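Local coordinates for protein L-talarate/galactarate dehydratase (Salmonella typhimurium, PDB 2PP1) that catalyses the magnesium-dependent dehydration of L-talarate and galactarate to 5-keto-4-deoxy-D-glucarate and, in competition with this, the epimerization of L-talarate to galactarate, at residues P327-E332 / F350-P355; F78-R83 / Q299-R304; Q163-S168 / G193-V198. All coordinates share one frame; numbering follows the deposited sequence.

Contact 1: P327-E332 / F350-P355; sequences PHFAME and FEWLNP. With LLH ((2R,3S,4R)-2,3,4-trihydroxy-5-(hydroxyamino)-5-oxopentanoic acid), chain H.
Phe-329 turns the edge of its ring onto one face of the Phe-350 ring, an edge-to-face pair with centroids 5.0 Å apart and planes at 86°. The leading atoms are Phe-329 CD1 and Phe-350 CD1, 3.6 Å from each other, so the approach falls nearer the rim than the centre of the face. Farther round the same ring, Phe-329 CE1 stands 3.9 Å from Trp-352 CE3. At the far end, Phe-329 CZ meets the CD2 branch of Leu-353, which arrives from the opposite direction, at 4.1 Å. A first torsion of -162°, with CG anti to the backbone N, swings the Phe-329 ring across to the 350-353 loop. Phe-350 packs in turn on Trp-352, its CD2 lying over the centre of the indole.

Both segments belong to the barrel domain of the mandelate racemase family: 327-332 runs from strand 324-325 into helix 331-340, while the loop 350-355 follows strand 346-349. Their aromatic groups border the bound hydroxamate. His-328, an active-site proton donor/acceptor, has NE2 hydrogen-bonded to ligand O2 at 2.7 Å, with an angle of 158°. The Phe-350 ring offers its edge to the hydroxamate nitrogen, and Trp-352 CH2 lies 3.5 Å from ligand O4.

In the next shell, Lys-82 makes cation-pi contacts with both phenylalanines. Met-331 brings CE to 3.4 Å from Phe-350 O. One water lies between Glu-332 OE2 and Asn-354 OD1, with more acceptors around it than it has protons; Asn-354 ends a type I turn begun by Glu-351. The carboxylate of Glu-351 accepts from Thr-11 N of the second subunit.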
loop_
_atom_site.group_PDB
_atom_site.type_symbol
_atom_site.label_atom_id
_atom_site.label_comp_id
_atom_site.label_asym_id
_atom_site.label_seq_id
_atom_site.Cartn_x
_atom_site.Cartn_y
_atom_site.Cartn_z
ATOM N N PRO A 327 8.518 12.523 -8.667
ATOM C CA PRO A 327 7.495 13.368 -8.037
ATOM C C PRO A 327 7.748 14.840 -8.319
ATOM O O PRO A 327 8.889 15.258 -8.471
ATOM C CB PRO A 327 7.635 13.033 -6.552
ATOM C CG PRO A 327 8.129 11.604 -6.584
ATOM C CD PRO A 327 9.166 11.656 -7.666
ATOM N N HIS A 328 6.676 15.623 -8.379
ATOM C CA HIS A 328 6.791 17.054 -8.654
ATOM C C HIS A 328 6.731 17.948 -7.426
ATOM O O HIS A 328 5.844 17.799 -6.587
ATOM C CB HIS A 328 5.684 17.462 -9.636
ATOM C CG HIS A 328 5.410 18.936 -9.681
ATOM N ND1 HIS A 328 4.457 19.537 -8.890
ATOM C CD2 HIS A 328 5.949 19.922 -10.434
ATOM C CE1 HIS A 328 4.419 20.831 -9.157
ATOM N NE2 HIS A 328 5.313 21.089 -10.090
ATOM N N PHE A 329 7.690 18.865 -7.321
ATOM C CA PHE A 329 7.718 19.842 -6.230
ATOM C C PHE A 329 7.727 19.170 -4.852
ATOM O O PHE A 329 8.171 18.020 -4.710
ATOM C CB PHE A 329 6.492 20.754 -6.391
ATOM C CG PHE A 329 6.571 22.062 -5.630
ATOM C CD1 PHE A 329 7.663 22.908 -5.773
ATOM C CD2 PHE A 329 5.517 22.465 -4.814
ATOM C CE1 PHE A 329 7.703 24.150 -5.110
ATOM C CE2 PHE A 329 5.542 23.693 -4.150
ATOM C CZ PHE A 329 6.637 24.539 -4.298
ATOM N N ALA A 330 7.251 19.903 -3.845
ATOM C CA ALA A 330 7.164 19.430 -2.456
ATOM C C ALA A 330 8.160 18.337 -2.071
ATOM O O ALA A 330 7.767 17.259 -1.598
ATOM C CB ALA A 330 5.736 18.949 -2.165
ATOM N N MET A 331 9.446 18.614 -2.251
ATOM C CA MET A 331 10.457 17.618 -1.916
ATOM C C MET A 331 10.392 17.223 -0.436
ATOM O O MET A 331 10.737 16.091 -0.074
ATOM C CB MET A 331 11.853 18.147 -2.251
ATOM C CG MET A 331 12.239 19.407 -1.496
ATOM S SD MET A 331 13.783 20.093 -2.103
ATOM C CE MET A 331 14.201 21.245 -0.712
ATOM N N GLU A 332 9.943 18.146 0.410
ATOM C CA GLU A 332 9.845 17.872 1.843
ATOM C C GLU A 332 8.965 16.647 2.109
ATOM O O GLU A 332 9.110 15.974 3.126
ATOM C CB GLU A 332 9.272 19.084 2.592
ATOM C CG GLU A 332 10.143 20.353 2.562
ATOM C CD GLU A 332 10.189 21.028 1.197
ATOM O OE1 GLU A 332 9.322 20.728 0.340
ATOM O OE2 GLU A 332 11.088 21.873 0.989
ATOM N N PHE A 350 13.562 22.803 -5.145
ATOM C CA PHE A 350 13.174 24.212 -5.177
ATOM C C PHE A 350 13.582 24.632 -3.765
ATOM O O PHE A 350 13.490 23.820 -2.843
ATOM C CB PHE A 350 11.656 24.402 -5.285
ATOM C CG PHE A 350 11.107 24.333 -6.686
ATOM C CD1 PHE A 350 10.869 23.106 -7.304
ATOM C CD2 PHE A 350 10.769 25.503 -7.367
ATOM C CE1 PHE A 350 10.299 23.041 -8.574
ATOM C CE2 PHE A 350 10.198 25.453 -8.641
ATOM C CZ PHE A 350 9.961 24.221 -9.246
ATOM N N GLU A 351 14.019 25.875 -3.581
ATOM C CA GLU A 351 14.400 26.335 -2.244
ATOM C C GLU A 351 13.237 27.103 -1.624
ATOM O O GLU A 351 13.264 27.440 -0.442
ATOM C CB GLU A 351 15.631 27.248 -2.310
ATOM C CG GLU A 351 15.408 28.549 -3.083
ATOM C CD GLU A 351 15.717 28.422 -4.570
ATOM O OE1 GLU A 351 15.337 27.409 -5.183
ATOM O OE2 GLU A 351 16.343 29.344 -5.124
ATOM N N TRP A 352 12.212 27.357 -2.434
ATOM C CA TRP A 352 11.035 28.123 -2.024
ATOM C C TRP A 352 10.428 27.822 -0.661
ATOM O O TRP A 352 10.084 28.743 0.071
ATOM C CB TRP A 352 9.924 27.995 -3.079
ATOM C CG TRP A 352 10.301 28.453 -4.443
ATOM C CD1 TRP A 352 11.498 28.981 -4.835
ATOM C CD2 TRP A 352 9.474 28.416 -5.616
ATOM N NE1 TRP A 352 11.471 29.277 -6.182
ATOM C CE2 TRP A 352 10.241 28.941 -6.685
ATOM C CE3 TRP A 352 8.162 27.994 -5.867
ATOM C CZ2 TRP A 352 9.735 29.053 -7.988
ATOM C CZ3 TRP A 352 7.655 28.105 -7.172
ATOM C CH2 TRP A 352 8.444 28.630 -8.209
ATOM N N LEU A 353 10.281 26.546 -0.320
ATOM C CA LEU A 353 9.661 26.191 0.953
ATOM C C LEU A 353 10.605 26.098 2.144
ATOM O O LEU A 353 10.151 25.877 3.262
ATOM C CB LEU A 353 8.897 24.866 0.825
ATOM C CG LEU A 353 7.904 24.708 -0.336
ATOM C CD1 LEU A 353 7.088 23.445 -0.094
ATOM C CD2 LEU A 353 6.978 25.907 -0.432
ATOM N N ASN A 354 11.904 26.259 1.915
ATOM C CA ASN A 354 12.879 26.176 3.004
ATOM C C ASN A 354 12.523 27.021 4.238
ATOM O O ASN A 354 12.627 26.539 5.367
ATOM C CB ASN A 354 14.280 26.580 2.515
ATOM C CG ASN A 354 14.873 25.590 1.524
ATOM O OD1 ASN A 354 14.449 24.430 1.450
ATOM N ND2 ASN A 354 15.876 26.037 0.773
ATOM N N PRO A 355 12.111 28.290 4.039
ATOM C CA PRO A 355 11.747 29.199 5.135
ATOM C C PRO A 355 10.573 28.752 6.010
ATOM O O PRO A 355 10.416 29.237 7.132
ATOM C CB PRO A 355 11.433 30.515 4.418
ATOM C CG PRO A 355 12.208 30.424 3.155
ATOM C CD PRO A 355 12.015 28.989 2.749
HETATM O O5A LLH H . 5.800 28.734 -12.469
HETATM C C5 LLH H . 5.055 27.747 -12.255
HETATM O O5B LLH H . 3.872 27.628 -12.676
HETATM C C4 LLH H . 5.611 26.587 -11.419
HETATM O O4 LLH H . 6.820 26.968 -10.763
HETATM C C3 LLH H . 5.832 25.373 -12.326
HETATM O O3 LLH H . 6.700 25.726 -13.420
HETATM C C2 LLH H . 6.456 24.169 -11.577
HETATM O O2 LLH H . 5.445 23.728 -10.665
HETATM C C1 LLH H . 6.895 22.991 -12.473
HETATM O O1 LLH H . 6.246 22.643 -13.449
HETATM N N LLH H . 8.051 22.386 -12.125
HETATM O ON LLH H . 8.384 21.103 -12.538
HETATM O O HOH W 1 13.165 22.404 2.728
#

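Contact 2: F78-R83 / Q299-R304; sequences FSYSKR and QPDAPR. With LLH ((2R,3S,4R)-2,3,4-trihydroxy-5-(hydroxyamino)-5-oxopentanoic acid), chain H.
Tyr-80 and Asp-301 are brought together by two different first torsions: the tyrosine CG stands between its backbone N and carbonyl carbon (chi1 72°), while the aspartate CG lies anti to the backbone N (chi1 177°). From opposite directions, the hydroxyl and carboxylate then meet in a short hydrogen bond, Tyr-80 OH donating to Asp-301 OD2 at 2.6 Å. The donor arrives on the syn side of the carboxylate but 33° out of its plane. OD2 has a second partner in His-328 ND1, so two bonds fix this oxygen.

The phenol oxygen also sits over the centre of one face of the Arg-304 guanidinium, with Tyr-80 OH 3.2 Å from Arg-304 CZ. The angles to NH1 and NH2 are too poor for hydrogen bonds; NH1 is bonded to Glu-278 O. Beside the polar cluster, Pro-303 wedges against the strand, its CB 3.7 Å from Ser-79 CA and 3.8 Å from Tyr-80 CD2.

At the far end of strand 74-81, the chain turns to the ligand. The extended side chain of Lys-82 delivers NZ to ligand O2 at 2.8 Å and, weakly, to O4 at 3.3 Å. Arg-83 NH1 donates to the carboxylate atom O5B at 3.0 Å, while Ser-81 OG bonds Arg-83 O at 2.8 Å.

The N-terminal capping domain thus supplies substrate-binding groups and a tyrosine to a site built on the barrel domain, as in the mandelate racemase family, where an Asp-His pair recurs; through this pairing Asp-301 probably raises the basicity of His-328.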
loop_
_atom_site.group_PDB
_atom_site.type_symbol
_atom_site.label_atom_id
_atom_site.label_comp_id
_atom_site.label_asym_id
_atom_site.label_seq_id
_atom_site.Cartn_x
_atom_site.Cartn_y
_atom_site.Cartn_z
ATOM N N PHE A 78 0.740 19.497 4.667
ATOM C CA PHE A 78 0.302 20.644 3.885
ATOM C C PHE A 78 0.059 20.344 2.404
ATOM O O PHE A 78 0.465 19.299 1.882
ATOM C CB PHE A 78 1.349 21.754 3.998
ATOM C CG PHE A 78 2.631 21.462 3.252
ATOM C CD1 PHE A 78 2.765 21.797 1.904
ATOM C CD2 PHE A 78 3.693 20.819 3.888
ATOM C CE1 PHE A 78 3.937 21.493 1.198
ATOM C CE2 PHE A 78 4.870 20.511 3.194
ATOM C CZ PHE A 78 4.990 20.849 1.845
ATOM N N SER A 79 -0.641 21.265 1.754
ATOM C CA SER A 79 -0.875 21.204 0.317
ATOM C C SER A 79 -0.580 22.647 -0.095
ATOM O O SER A 79 -0.206 23.476 0.751
ATOM C CB SER A 79 -2.309 20.781 -0.046
ATOM O OG SER A 79 -3.270 21.743 0.333
ATOM N N TYR A 80 -0.740 22.969 -1.370
ATOM C CA TYR A 80 -0.405 24.302 -1.819
ATOM C C TYR A 80 -1.119 24.606 -3.108
ATOM O O TYR A 80 -1.800 23.755 -3.679
ATOM C CB TYR A 80 1.099 24.383 -2.095
ATOM C CG TYR A 80 1.481 23.619 -3.361
ATOM C CD1 TYR A 80 1.501 24.251 -4.610
ATOM C CD2 TYR A 80 1.725 22.239 -3.320
ATOM C CE1 TYR A 80 1.745 23.528 -5.787
ATOM C CE2 TYR A 80 1.971 21.508 -4.489
ATOM C CZ TYR A 80 1.978 22.155 -5.719
ATOM O OH TYR A 80 2.199 21.439 -6.880
ATOM N N SER A 81 -0.935 25.833 -3.570
ATOM C CA SER A 81 -1.503 26.249 -4.836
ATOM C C SER A 81 -0.619 27.317 -5.448
ATOM O O SER A 81 -0.218 28.264 -4.766
ATOM C CB SER A 81 -2.921 26.798 -4.658
ATOM O OG SER A 81 -3.441 27.191 -5.922
ATOM N N LYS A 82 -0.279 27.137 -6.722
ATOM C CA LYS A 82 0.516 28.119 -7.439
ATOM C C LYS A 82 -0.534 28.799 -8.300
ATOM O O LYS A 82 -1.041 28.209 -9.263
ATOM C CB LYS A 82 1.598 27.440 -8.289
ATOM C CG LYS A 82 2.684 26.764 -7.450
ATOM C CD LYS A 82 3.840 26.232 -8.306
ATOM C CE LYS A 82 4.877 25.496 -7.444
ATOM N NZ LYS A 82 6.050 24.978 -8.211
ATOM N N ARG A 83 -0.868 30.030 -7.907
ATOM C CA ARG A 83 -1.895 30.863 -8.533
ATOM C C ARG A 83 -3.215 30.513 -7.845
ATOM O O ARG A 83 -3.201 29.862 -6.800
ATOM C CB ARG A 83 -1.960 30.660 -10.055
ATOM C CG ARG A 83 -0.688 31.148 -10.757
ATOM C CD ARG A 83 -0.785 31.137 -12.266
ATOM N NE ARG A 83 0.458 31.631 -12.872
ATOM C CZ ARG A 83 1.576 30.915 -12.990
ATOM N NH1 ARG A 83 1.619 29.661 -12.549
ATOM N NH2 ARG A 83 2.659 31.451 -13.543
ATOM N N GLN A 299 4.959 11.426 -12.870
ATOM C CA GLN A 299 5.251 12.502 -11.935
ATOM C C GLN A 299 4.055 12.940 -11.093
ATOM O O GLN A 299 3.443 13.981 -11.351
ATOM C CB GLN A 299 5.815 13.694 -12.714
ATOM C CG GLN A 299 7.027 13.329 -13.556
ATOM C CD GLN A 299 7.577 14.485 -14.367
ATOM O OE1 GLN A 299 6.944 14.953 -15.325
ATOM N NE2 GLN A 299 8.768 14.950 -13.996
ATOM N N PRO A 300 3.713 12.157 -10.056
ATOM C CA PRO A 300 2.578 12.521 -9.207
ATOM C C PRO A 300 3.007 13.632 -8.248
ATOM O O PRO A 300 4.195 13.903 -8.094
ATOM C CB PRO A 300 2.253 11.224 -8.461
ATOM C CG PRO A 300 3.144 10.158 -9.119
ATOM C CD PRO A 300 4.335 10.912 -9.581
ATOM N N ASP A 301 2.023 14.272 -7.622
ATOM C CA ASP A 301 2.251 15.362 -6.679
ATOM C C ASP A 301 1.290 15.040 -5.528
ATOM O O ASP A 301 0.074 15.177 -5.671
ATOM C CB ASP A 301 1.894 16.686 -7.365
ATOM C CG ASP A 301 2.025 17.895 -6.440
ATOM O OD1 ASP A 301 1.464 17.859 -5.325
ATOM O OD2 ASP A 301 2.680 18.883 -6.837
ATOM N N ALA A 302 1.830 14.593 -4.399
ATOM C CA ALA A 302 0.988 14.213 -3.266
ATOM C C ALA A 302 -0.056 15.280 -2.912
ATOM O O ALA A 302 -1.247 14.978 -2.777
ATOM C CB ALA A 302 1.856 13.876 -2.052
ATOM N N PRO A 303 0.375 16.534 -2.735
ATOM C CA PRO A 303 -0.607 17.574 -2.399
ATOM C C PRO A 303 -1.708 17.672 -3.449
ATOM O O PRO A 303 -2.889 17.730 -3.115
ATOM C CB PRO A 303 0.242 18.836 -2.330
ATOM C CG PRO A 303 1.557 18.295 -1.763
ATOM C CD PRO A 303 1.752 17.039 -2.596
ATOM N N ARG A 304 -1.312 17.662 -4.721
ATOM C CA ARG A 304 -2.263 17.770 -5.822
ATOM C C ARG A 304 -3.240 16.622 -5.989
ATOM O O ARG A 304 -4.399 16.857 -6.337
ATOM C CB ARG A 304 -1.522 17.967 -7.154
ATOM C CG ARG A 304 -0.862 19.334 -7.322
ATOM C CD ARG A 304 -1.372 20.017 -8.563
ATOM N NE ARG A 304 -0.852 21.371 -8.741
ATOM C CZ ARG A 304 0.248 21.673 -9.420
ATOM N NH1 ARG A 304 0.965 20.713 -9.987
ATOM N NH2 ARG A 304 0.609 22.942 -9.563
HETATM O O5A LLH H . 5.800 28.734 -12.469
HETATM C C5 LLH H . 5.055 27.747 -12.255
HETATM O O5B LLH H . 3.872 27.628 -12.676
HETATM C C4 LLH H . 5.611 26.587 -11.419
HETATM O O4 LLH H . 6.820 26.968 -10.763
HETATM C C3 LLH H . 5.832 25.373 -12.326
HETATM O O3 LLH H . 6.700 25.726 -13.420
HETATM C C2 LLH H . 6.456 24.169 -11.577
HETATM O O2 LLH H . 5.445 23.728 -10.665
HETATM C C1 LLH H . 6.895 22.991 -12.473
HETATM O O1 LLH H . 6.246 22.643 -13.449
HETATM N N LLH H . 8.051 22.386 -12.125
HETATM O ON LLH H . 8.384 21.103 -12.538
#

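Contact 3: Q163-S168 / G193-V198; sequences QCYNTS and GIKLKV. With LLH ((2R,3S,4R)-2,3,4-trihydroxy-5-(hydroxyamino)-5-oxopentanoic acid), chain H.
Asn-166 and Ile-194 form a single parallel bridge, and the tight part of the contact is built around it. Asn-166 N donates to Gly-193 O at 2.9 Å with an N-H...O angle of 159°, and Lys-195 N returns a bond to Asn-166 O at 3.0 Å. Gly-193 O is approached as well by the CA-H of Tyr-165, Tyr-165 CA lying 3.2 Å from it. Beside this bridge the Tyr-165 and Lys-195 side chains cross, with Tyr-165 CE1 3.3 Å from Lys-195 CE. A bend at chi3 (-88°) carries the lysine past the phenol ring, where Lys-195 NZ makes a weak hydrogen bond to Tyr-165 OH at 2.9 Å. Its stronger partners are the carboxylates of Glu-252, a magnesium ligand, and Glu-348, a substrate-binding residue.

Past Asn-166 the direct backbone pairing stops and water takes over. One molecule donates to Thr-167 O at 2.6 Å and to Lys-195 O at 3.0 Å; a second lies within bonding distance of Asn-166 OD1 and Lys-195 O, though it has more acceptors near it than protons to give. On this looser side Thr-167 CG2 rests against the CE methylene of Lys-197. NZ of Lys-197, the proton acceptor of the active site, bonds ligand O3 at 3.0 Å and also Asp-226. The two lysines form the Lys-X-Lys pattern familiar from this family.

The strand axes diverge by 33°, consistent with pairing at one point. Helix 176-188 lies in the connection between the two strands. Strand 161-166 bonds on its other flank to 346-349, whereas 194-197 continues into the parallel barrel sheet through 223-226 and rests on helix 203-217.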
loop_
_atom_site.group_PDB
_atom_site.type_symbol
_atom_site.label_atom_id
_atom_site.label_comp_id
_atom_site.label_asym_id
_atom_site.label_seq_id
_atom_site.Cartn_x
_atom_site.Cartn_y
_atom_site.Cartn_z
ATOM N N GLN A 163 18.400 10.618 -5.846
ATOM C CA GLN A 163 18.976 11.528 -6.845
ATOM C C GLN A 163 18.125 12.789 -6.857
ATOM O O GLN A 163 16.901 12.712 -6.840
ATOM C CB GLN A 163 18.927 10.904 -8.235
ATOM C CG GLN A 163 19.583 9.559 -8.334
ATOM C CD GLN A 163 19.391 8.942 -9.700
ATOM O OE1 GLN A 163 18.263 8.756 -10.162
ATOM N NE2 GLN A 163 20.491 8.618 -10.353
ATOM N N CYS A 164 18.771 13.945 -6.921
ATOM C CA CYS A 164 18.041 15.198 -6.877
ATOM C C CYS A 164 18.502 16.171 -7.948
ATOM O O CYS A 164 19.699 16.351 -8.165
ATOM C CB CYS A 164 18.218 15.817 -5.487
ATOM S SG CYS A 164 17.258 17.304 -5.219
ATOM N N TYR A 165 17.548 16.797 -8.624
ATOM C CA TYR A 165 17.873 17.758 -9.670
ATOM C C TYR A 165 17.198 19.082 -9.329
ATOM O O TYR A 165 16.171 19.104 -8.653
ATOM C CB TYR A 165 17.383 17.252 -11.042
ATOM C CG TYR A 165 15.882 17.368 -11.239
ATOM C CD1 TYR A 165 15.308 18.545 -11.731
ATOM C CD2 TYR A 165 15.036 16.317 -10.895
ATOM C CE1 TYR A 165 13.930 18.670 -11.872
ATOM C CE2 TYR A 165 13.663 16.431 -11.033
ATOM C CZ TYR A 165 13.113 17.609 -11.524
ATOM O OH TYR A 165 11.750 17.701 -11.665
ATOM N N ASN A 166 17.767 20.183 -9.805
ATOM C CA ASN A 166 17.186 21.497 -9.532
ATOM C C ASN A 166 16.343 22.032 -10.683
ATOM O O ASN A 166 16.671 21.835 -11.850
ATOM C CB ASN A 166 18.274 22.522 -9.202
ATOM C CG ASN A 166 17.734 23.943 -9.200
ATOM O OD1 ASN A 166 17.758 24.635 -10.225
ATOM N ND2 ASN A 166 17.210 24.376 -8.055
ATOM N N THR A 167 15.266 22.732 -10.330
ATOM C CA THR A 167 14.357 23.321 -11.307
ATOM C C THR A 167 14.290 24.849 -11.202
ATOM O O THR A 167 14.162 25.536 -12.216
ATOM C CB THR A 167 12.915 22.781 -11.124
ATOM O OG1 THR A 167 12.886 21.381 -11.406
ATOM C CG2 THR A 167 11.946 23.498 -12.061
ATOM N N SER A 168 14.388 25.371 -9.978
ATOM C CA SER A 168 14.289 26.810 -9.741
ATOM C C SER A 168 15.295 27.685 -10.461
ATOM O O SER A 168 15.050 28.878 -10.641
ATOM C CB SER A 168 14.361 27.113 -8.239
ATOM O OG SER A 168 15.609 26.713 -7.713
ATOM N N GLY A 193 21.479 17.002 -10.876
ATOM C CA GLY A 193 20.946 17.211 -12.208
ATOM C C GLY A 193 20.333 18.589 -12.387
ATOM O O GLY A 193 20.038 19.279 -11.416
ATOM N N ILE A 194 20.119 18.972 -13.638
ATOM C CA ILE A 194 19.561 20.278 -13.980
ATOM C C ILE A 194 18.365 20.151 -14.925
ATOM O O ILE A 194 18.409 19.397 -15.912
ATOM C CB ILE A 194 20.620 21.155 -14.698
ATOM C CG1 ILE A 194 21.797 21.458 -13.756
ATOM C CG2 ILE A 194 19.980 22.434 -15.217
ATOM C CD1 ILE A 194 21.443 22.304 -12.550
ATOM N N LYS A 195 17.294 20.879 -14.623
ATOM C CA LYS A 195 16.131 20.865 -15.492
ATOM C C LYS A 195 15.989 22.281 -16.051
ATOM O O LYS A 195 16.014 23.261 -15.302
ATOM C CB LYS A 195 14.856 20.482 -14.732
ATOM C CG LYS A 195 13.633 20.319 -15.649
ATOM C CD LYS A 195 12.305 20.558 -14.918
ATOM C CE LYS A 195 11.764 19.309 -14.271
ATOM N NZ LYS A 195 10.482 19.559 -13.557
ATOM N N LEU A 196 15.842 22.378 -17.370
ATOM C CA LEU A 196 15.704 23.658 -18.035
ATOM C C LEU A 196 14.290 23.828 -18.569
ATOM O O LEU A 196 13.752 22.923 -19.214
ATOM C CB LEU A 196 16.697 23.756 -19.199
ATOM C CG LEU A 196 16.650 25.055 -20.012
ATOM C CD1 LEU A 196 17.090 26.226 -19.137
ATOM C CD2 LEU A 196 17.555 24.930 -21.223
ATOM N N LYS A 197 13.686 24.983 -18.304
ATOM C CA LYS A 197 12.345 25.254 -18.812
ATOM C C LYS A 197 12.419 25.589 -20.297
ATOM O O LYS A 197 13.270 26.377 -20.723
ATOM C CB LYS A 197 11.705 26.433 -18.063
ATOM C CG LYS A 197 11.394 26.161 -16.599
ATOM C CD LYS A 197 10.388 25.027 -16.458
ATOM C CE LYS A 197 9.869 24.933 -15.033
ATOM N NZ LYS A 197 8.714 24.018 -14.915
ATOM N N VAL A 198 11.542 24.979 -21.089
ATOM C CA VAL A 198 11.499 25.257 -22.525
ATOM C C VAL A 198 10.043 25.412 -22.927
ATOM O O VAL A 198 9.168 25.487 -22.068
ATOM C CB VAL A 198 12.147 24.122 -23.366
ATOM C CG1 VAL A 198 13.627 23.999 -23.009
ATOM C CG2 VAL A 198 11.429 22.802 -23.124
HETATM O O5A LLH H . 5.800 28.734 -12.469
HETATM C C5 LLH H . 5.055 27.747 -12.255
HETATM O O5B LLH H . 3.872 27.628 -12.676
HETATM C C4 LLH H . 5.611 26.587 -11.419
HETATM O O4 LLH H . 6.820 26.968 -10.763
HETATM C C3 LLH H . 5.832 25.373 -12.326
HETATM O O3 LLH H . 6.700 25.726 -13.420
HETATM C C2 LLH H . 6.456 24.169 -11.577
HETATM O O2 LLH H . 5.445 23.728 -10.665
HETATM C C1 LLH H . 6.895 22.991 -12.473
HETATM O O1 LLH H . 6.246 22.643 -13.449
HETATM N N LLH H . 8.051 22.386 -12.125
HETATM O ON LLH H . 8.384 21.103 -12.538
HETATM O O HOH W 2 17.703 24.519 -13.301
HETATM O O HOH W 3 13.609 24.984 -14.723
#

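Overall arrangement
All three contacts are buried and touch the same hydroxamate, but they differ in chemistry. Contact 1 is chiefly aromatic and lies within the barrel domain; contact 2 sets a polar cluster beside proline packing and joins the capping domain to that barrel; contact 3 is a strand pairing with lysines projecting from it. Contacts 1 and 2 meet through the Asp-His pair. Contact 1 also touches contact 3, where Glu-351 OE1 bonds Ser-168 OG at 2.6 Å, and strand 346-349 borders both. Contacts 2 and 3 stay about 5 Å apart at their nearest atoms and are related through the ligand. Contacts 1 and 3 reach the second subunit; contact 2 does not.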